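Local coordinates for protein phenylacetaldehyde dehydrogenase (Burkholderia cenocepacia, PDB 4O5H) that probably oxidises phenylacetaldehyde to phenylacetic acid with NAD+, at residues G314-R322 with H471-F480. Residues are numbered along the deposited sequence; the frame is centred on the assembly and turned at random. Where two conformers were deposited one is given.
Sequences GQVCTAGSR and HSLLDNALPF
Thr318, Cys317 and Gly320 meet His471, Ser472 and Phe480 in a loop-to-loop contact of polar bonds and ring-edge packing, placed where 314-322 enters strand 320-326 of the seven-stranded sheet; segment 471-480 belongs to the loop that follows strand 465-468 of that sheet. The evidence for the polar half is two hydrogen bonds. His471 NE2 donates to Thr318 O over 2.7 Å; the acceptor lies in the imidazole plane and the donor almost on the extension of the carbonyl bond (177°), although the bond is bent at the hydrogen, with an N-H...O angle of 141°. The other ring nitrogen, ND1, is hydrogen-bonded to Ser445 OG, so both nitrogens are engaged and the rotation of the imidazole is fixed. Beside it, Thr318 OG1 and Ser472 OG share a hydrogen bond of 2.9 Å. Thr318 OG1 sits between its backbone N and carbonyl carbon (chi1 53°), which sends the hydroxyl to Ser472 and CG2 to the edge of the Phe480 ring, 3.4 Å from CE1. Cys317 occupies the place of the nucleophile in the aldehyde dehydrogenase cysteine signature and is therefore probably catalytic; a type I turn from Val316 to Ala319, closed by Ala319 N to Val316 O at 3.0 Å, carries it. In the one conformer given, Cys317 SG reaches that edge, 3.5 Å from Phe480 CZ, a sulfur-aromatic contact doubtful for the other conformer. The chain reverses in a type I turn from Asp475 to Leu478, inside which Asp475 OD2 accepts from Ala477 N at 3.0 Å, an Asx turn, while Asp475 OD1 takes a hydrogen bond from Met158 N of the second subunit.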
loop_
_atom_site.group_PDB
_atom_site.type_symbol
_atom_site.label_atom_id
_atom_site.label_comp_id
_atom_site.label_asym_id
_atom_site.label_seq_id
_atom_site.Cartn_x
_atom_site.Cartn_y
_atom_site.Cartn_z
ATOM N N GLY A 314 20.016 -20.909 -3.156
ATOM C CA GLY A 314 18.757 -20.653 -3.853
ATOM C C GLY A 314 17.638 -20.176 -2.950
ATOM O O GLY A 314 16.496 -20.021 -3.413
ATOM N N GLN A 315 17.947 -19.925 -1.665
ATOM C CA GLN A 315 16.949 -19.492 -0.706
ATOM C C GLN A 315 16.900 -17.968 -0.707
ATOM O O GLN A 315 17.262 -17.283 0.265
ATOM C CB GLN A 315 17.276 -20.042 0.687
ATOM C CG GLN A 315 17.225 -21.558 0.738
ATOM C CD GLN A 315 17.787 -22.137 1.999
ATOM O OE1 GLN A 315 18.783 -21.637 2.566
ATOM N NE2 GLN A 315 17.183 -23.186 2.447
ATOM N N VAL A 316 16.418 -17.449 -1.822
ATOM C CA VAL A 316 16.406 -16.036 -2.102
ATOM C C VAL A 316 15.120 -15.748 -2.884
ATOM O O VAL A 316 14.811 -16.424 -3.865
ATOM C CB VAL A 316 17.598 -15.656 -2.979
ATOM C CG1 VAL A 316 17.666 -14.151 -3.162
ATOM C CG2 VAL A 316 18.906 -16.170 -2.382
ATOM N N CYS A 317 14.375 -14.745 -2.434
ATOM C CA CYS A 317 13.088 -14.454 -3.041
ATOM C C CYS A 317 13.237 -14.117 -4.524
ATOM O O CYS A 317 12.424 -14.531 -5.343
ATOM C CB CYS A 317 12.400 -13.312 -2.302
ATOM S SG CYS A 317 13.284 -11.760 -2.348
ATOM N N THR A 318 14.314 -13.406 -4.880
ATOM C CA THR A 318 14.629 -13.104 -6.283
ATOM C C THR A 318 15.591 -14.064 -6.962
ATOM O O THR A 318 16.215 -13.704 -7.958
ATOM C CB THR A 318 15.274 -11.707 -6.403
ATOM O OG1 THR A 318 16.412 -11.614 -5.512
ATOM C CG2 THR A 318 14.289 -10.665 -6.056
ATOM N N ALA A 319 15.760 -15.272 -6.443
ATOM C CA ALA A 319 16.643 -16.234 -7.097
ATOM C C ALA A 319 16.318 -16.339 -8.575
ATOM O O ALA A 319 15.142 -16.381 -8.989
ATOM C CB ALA A 319 16.506 -17.594 -6.456
ATOM N N GLY A 320 17.368 -16.380 -9.393
ATOM C CA GLY A 320 17.225 -16.540 -10.834
ATOM C C GLY A 320 16.900 -17.975 -11.187
ATOM O O GLY A 320 17.748 -18.716 -11.664
ATOM N N SER A 321 15.654 -18.344 -10.984
ATOM C CA SER A 321 15.242 -19.729 -11.010
ATOM C C SER A 321 14.814 -20.265 -12.364
ATOM O O SER A 321 14.720 -21.486 -12.539
ATOM C CB SER A 321 14.139 -19.967 -9.958
ATOM O OG SER A 321 13.051 -19.102 -10.150
ATOM N N ARG A 322 14.597 -19.375 -13.326
ATOM C CA ARG A 322 14.334 -19.750 -14.712
ATOM C C ARG A 322 15.326 -19.073 -15.626
ATOM O O ARG A 322 15.337 -17.852 -15.710
ATOM C CB ARG A 322 12.927 -19.317 -15.148
ATOM C CG ARG A 322 11.805 -19.930 -14.357
ATOM C CD ARG A 322 10.444 -19.478 -14.850
ATOM N NE ARG A 322 10.169 -18.091 -14.550
ATOM C CZ ARG A 322 9.573 -17.225 -15.357
ATOM N NH1 ARG A 322 9.301 -17.507 -16.624
ATOM N NH2 ARG A 322 9.337 -16.002 -14.919
ATOM N N HIS A 471 22.633 -10.123 -10.702
ATOM C CA HIS A 471 21.364 -10.627 -10.219
ATOM C C HIS A 471 21.381 -10.670 -8.700
ATOM O O HIS A 471 22.427 -10.957 -8.102
ATOM C CB HIS A 471 21.074 -12.030 -10.759
ATOM C CG HIS A 471 19.617 -12.407 -10.730
ATOM N ND1 HIS A 471 18.840 -12.441 -11.866
ATOM C CD2 HIS A 471 18.819 -12.809 -9.714
ATOM C CE1 HIS A 471 17.604 -12.781 -11.536
ATOM N NE2 HIS A 471 17.570 -13.019 -10.230
ATOM N N SER A 472 20.230 -10.357 -8.094
ATOM C CA SER A 472 20.079 -10.268 -6.637
ATOM C C SER A 472 21.197 -9.448 -6.002
ATOM O O SER A 472 21.719 -9.821 -4.952
ATOM C CB SER A 472 20.028 -11.651 -5.983
ATOM O OG SER A 472 18.981 -12.438 -6.492
ATOM N N LEU A 473 21.540 -8.322 -6.607
ATOM C CA LEU A 473 22.500 -7.404 -6.087
ATOM C C LEU A 473 21.744 -6.232 -5.394
ATOM O O LEU A 473 20.801 -5.691 -5.971
ATOM C CB LEU A 473 23.336 -6.960 -7.286
ATOM C CG LEU A 473 24.733 -6.490 -6.992
ATOM C CD1 LEU A 473 25.470 -7.681 -6.414
ATOM C CD2 LEU A 473 25.393 -5.961 -8.255
ATOM N N LEU A 474 22.128 -5.906 -4.147
ATOM C CA LEU A 474 21.421 -4.967 -3.279
ATOM C C LEU A 474 22.240 -3.702 -3.039
ATOM O O LEU A 474 23.458 -3.771 -2.927
ATOM C CB LEU A 474 21.239 -5.585 -1.859
ATOM N N ASP A 475 21.571 -2.576 -2.849
ATOM C CA ASP A 475 22.188 -1.398 -2.264
ATOM C C ASP A 475 21.120 -0.671 -1.471
ATOM O O ASP A 475 19.961 -0.624 -1.882
ATOM C CB ASP A 475 22.771 -0.475 -3.322
ATOM C CG ASP A 475 23.606 0.624 -2.723
ATOM O OD1 ASP A 475 24.757 0.355 -2.315
ATOM O OD2 ASP A 475 23.080 1.755 -2.548
ATOM N N ASN A 476 21.514 -0.126 -0.324
ATOM C CA ASN A 476 20.585 0.564 0.557
ATOM C C ASN A 476 19.864 1.748 -0.077
ATOM O O ASN A 476 18.783 2.146 0.375
ATOM C CB ASN A 476 21.297 0.989 1.852
ATOM C CG ASN A 476 21.635 -0.201 2.727
ATOM O OD1 ASN A 476 22.831 -0.489 2.990
ATOM N ND2 ASN A 476 20.656 -0.966 3.075
ATOM N N ALA A 477 20.446 2.330 -1.131
ATOM C CA ALA A 477 19.841 3.451 -1.810
ATOM C C ALA A 477 18.850 3.059 -2.921
ATOM O O ALA A 477 18.189 3.921 -3.477
ATOM C CB ALA A 477 20.917 4.356 -2.394
ATOM N N LEU A 478 18.759 1.782 -3.237
ATOM C CA LEU A 478 17.930 1.340 -4.361
ATOM C C LEU A 478 16.745 0.501 -3.863
ATOM O O LEU A 478 16.944 -0.575 -3.324
ATOM C CB LEU A 478 18.740 0.520 -5.361
ATOM C CG LEU A 478 18.014 0.203 -6.672
ATOM C CD1 LEU A 478 17.784 1.448 -7.503
ATOM C CD2 LEU A 478 18.820 -0.814 -7.496
ATOM N N PRO A 479 15.528 1.003 -4.059
ATOM C CA PRO A 479 14.373 0.282 -3.539
ATOM C C PRO A 479 14.199 -1.092 -4.183
ATOM O O PRO A 479 14.541 -1.306 -5.353
ATOM C CB PRO A 479 13.195 1.195 -3.857
ATOM C CG PRO A 479 13.782 2.545 -4.119
ATOM C CD PRO A 479 15.164 2.299 -4.657
ATOM N N PHE A 480 13.580 -1.970 -3.428
ATOM C CA PHE A 480 13.368 -3.360 -3.807
ATOM C C PHE A 480 11.925 -3.756 -3.468
ATOM O O PHE A 480 11.457 -3.480 -2.365
ATOM C CB PHE A 480 14.366 -4.192 -2.960
ATOM C CG PHE A 480 14.181 -5.652 -3.069
ATOM C CD1 PHE A 480 14.700 -6.350 -4.189
ATOM C CD2 PHE A 480 13.512 -6.353 -2.102
ATOM C CE1 PHE A 480 14.523 -7.735 -4.328
ATOM C CE2 PHE A 480 13.329 -7.743 -2.226
ATOM C CZ PHE A 480 13.844 -8.436 -3.322
#